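Local atomic coordinates of precorrin-6Y C5,15-methyltransferase (Corynebacterium diphtheriae, PDB entry 3HM2), a protein that probably methylates precorrin-6Y with S-adenosyl-L-methionine on the route to adenosylcobalamin, this chain being the C-terminal, AdoMet methyltransferase-like domain of the longer enzyme. Residues L16-A20 with L21-P25. Sequence-based numbering, arbitrary orientation.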
ATOM      1  N   LEU A  16      -0.861  -8.011  15.612  1.00 28.09           N
ATOM      2  CA  LEU A  16       0.373  -8.336  14.884  1.00 26.05           C
ATOM      3  C   LEU A  16       1.591  -8.339  15.791  1.00 29.52           C
ATOM      4  O   LEU A  16       2.548  -9.096  15.580  1.00 26.65           O
ATOM      5  CB  LEU A  16       0.585  -7.373  13.736  1.00 22.05           C
ATOM      6  CG  LEU A  16      -0.442  -7.555  12.632  1.00 30.44           C
ATOM      7  CD1 LEU A  16      -0.630  -6.286  11.770  1.00 34.56           C
ATOM      8  CD2 LEU A  16      -0.041  -8.751  11.789  1.00 30.35           C
ATOM      9  N   ALA A  17       1.536  -7.490  16.811  1.00 34.00           N
ATOM     10  CA  ALA A  17       2.603  -7.389  17.790  1.00 34.16           C
ATOM     11  C   ALA A  17       2.569  -8.591  18.729  1.00 30.44           C
ATOM     12  O   ALA A  17       3.611  -9.110  19.102  1.00 36.20           O
ATOM     13  CB  ALA A  17       2.505  -6.075  18.568  1.00 33.76           C
ATOM     14  N   ILE A  18       1.383  -9.059  19.102  1.00 24.38           N
ATOM     15  CA  ILE A  18       1.340 -10.287  19.884  1.00 31.09           C
ATOM     16  C   ILE A  18       1.868 -11.472  19.056  1.00 32.51           C
ATOM     17  O   ILE A  18       2.783 -12.176  19.479  1.00 33.40           O
ATOM     18  CB  ILE A  18      -0.051 -10.564  20.495  1.00 35.21           C
ATOM     19  CG1 ILE A  18      -0.618  -9.293  21.142  1.00 39.96           C
ATOM     20  CG2 ILE A  18       0.040 -11.647  21.555  1.00 35.12           C
ATOM     21  CD1 ILE A  18      -0.181  -9.053  22.604  1.00 31.73           C
ATOM     22  N   SER A  19       1.340 -11.668  17.853  1.00 36.05           N
ATOM     23  CA  SER A  19       1.816 -12.774  17.018  1.00 38.46           C
ATOM     24  C   SER A  19       3.337 -12.739  16.805  1.00 39.95           C
ATOM     25  O   SER A  19       3.961 -13.786  16.644  1.00 41.62           O
ATOM     26  CB  SER A  19       1.112 -12.814  15.655  1.00 30.10           C
ATOM     27  OG  SER A  19       1.950 -12.283  14.633  1.00 41.35           O
ATOM     28  N   ALA A  20       3.911 -11.541  16.806  1.00 37.79           N
ATOM     29  CA  ALA A  20       5.338 -11.375  16.554  1.00 31.52           C
ATOM     30  C   ALA A  20       6.159 -11.720  17.792  1.00 26.51           C
ATOM     31  O   ALA A  20       7.255 -12.271  17.688  1.00 34.57           O
ATOM     32  CB  ALA A  20       5.634  -9.954  16.098  1.00 28.51           C
ATOM     33  N   LEU A  21       5.622 -11.394  18.963  1.00 26.71           N
ATOM     34  CA  LEU A  21       6.355 -11.553  20.214  1.00 31.99           C
ATOM     35  C   LEU A  21       6.488 -13.024  20.591  1.00 42.28           C
ATOM     36  O   LEU A  21       7.438 -13.418  21.270  1.00 47.36           O
ATOM     37  CB  LEU A  21       5.666 -10.781  21.340  1.00 28.98           C
ATOM     38  CG  LEU A  21       5.702  -9.255  21.237  1.00 35.16           C
ATOM     39  CD1 LEU A  21       4.580  -8.635  22.055  1.00 23.79           C
ATOM     40  CD2 LEU A  21       7.054  -8.716  21.678  1.00 29.66           C
ATOM     41  N   ALA A  22       5.532 -13.833  20.148  1.00 50.38           N
ATOM     42  CA  ALA A  22       5.651 -15.283  20.237  1.00 45.40           C
ATOM     43  C   ALA A  22       5.751 -15.740  21.688  1.00 52.51           C
ATOM     44  O   ALA A  22       6.816 -16.154  22.147  1.00 55.60           O
ATOM     45  CB  ALA A  22       6.856 -15.766  19.443  1.00 47.03           C
ATOM     46  N   PRO A  23       4.635 -15.662  22.406  1.00 49.21           N
ATOM     47  CA  PRO A  23       4.623 -15.945  23.844  1.00 39.69           C
ATOM     48  C   PRO A  23       4.711 -17.441  24.128  1.00 32.19           C
ATOM     49  O   PRO A  23       3.983 -18.227  23.523  1.00 45.34           O
ATOM     50  CB  PRO A  23       3.263 -15.404  24.291  1.00 44.92           C
ATOM     51  CG  PRO A  23       2.958 -14.321  23.319  1.00 41.85           C
ATOM     52  CD  PRO A  23       3.529 -14.776  22.005  1.00 36.05           C
ATOM     53  N   LYS A  24       5.598 -17.823  25.042  1.00 34.48           N
ATOM     54  CA  LYS A  24       5.668 -19.202  25.510  1.00 40.03           C
ATOM     55  C   LYS A  24       5.893 -19.262  27.017  1.00 50.92           C
ATOM     56  O   LYS A  24       6.174 -18.246  27.653  1.00 52.12           O
ATOM     57  CB  LYS A  24       6.784 -19.957  24.782  1.00 36.96           C
ATOM     58  CG  LYS A  24       6.492 -20.232  23.316  1.00 33.33           C
ATOM     59  CD  LYS A  24       7.641 -20.975  22.655  1.00 40.77           C
ATOM     60  CE  LYS A  24       8.913 -20.143  22.661  1.00 47.12           C
ATOM     61  NZ  LYS A  24      10.111 -20.961  22.994  1.00 34.86           N
ATOM     62  N   PRO A  25       5.765 -20.458  27.582  1.00 59.47           N
ATOM     63  CA  PRO A  25       5.638 -20.613  29.027  1.00 50.73           C
ATOM     64  C   PRO A  25       6.869 -20.150  29.789  1.00 44.66           C
ATOM     65  O   PRO A  25       8.033 -20.311  29.347  1.00 37.61           O
ATOM     66  CB  PRO A  25       5.414 -22.120  29.200  1.00 63.79           C
ATOM     67  CG  PRO A  25       4.937 -22.607  27.845  1.00 63.15           C
ATOM     68  CD  PRO A  25       5.702 -21.757  26.882  1.00 68.80           C
TER
HETATM   69  O   HOH W   1       9.401 -13.177  19.256  1.00 26.71           O
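Leu21 lays its branch against the carbonyl of Ala17, one turn back, while its own backbone N-H bonds to that same oxygen. The bond from Leu21 N to Ala17 O is 3.0 Å and bent, 141° at the hydrogen, with the donor tilted from the carbonyl plane. Leu21 CG and CD1 press on Ala17 O closer than carbon and oxygen usually come, a strain that may be partly model error. With CG anti to the carbonyl carbon (chi1 -68°), the branch comes beside the backbone N and against the oxygen that N already uses.

One residue further on, Ala22 N donates to Ile18 O at 3.3 Å, straighter at 161°; Leu21 N also leans on Ile18 O, weakly. Ala22 then takes a positive phi and ends helix 9-21. Pro23 follows with no N-H to give, but its CD closes to 3.7 Å of Ile18 O, and Ile18 CG2 meets Pro23 CG at 4.3 Å across the turn.

Beyond the last helical bonds, a water donates to Ala20 O at 2.8 Å and more weakly to Leu21 O, and Arg122 NH1 reaches Leu21 O and Ala22 O through weak bonds. Leu21 itself is buried against Ile39 of helix 38-44 and against Val97, Phe99 and Val124 of the sheet. On the face toward the second subunit, Ser19 OG bonds to Gln11 NE2 of that subunit.

The chain thus leaves the helix for strand 27-32 of the Rossmann-like sheet with Ala20 O bonded to water and the next two carbonyls only weakly met, though the positive charge of Arg122 would suit the negative C-terminal end of the helix dipole.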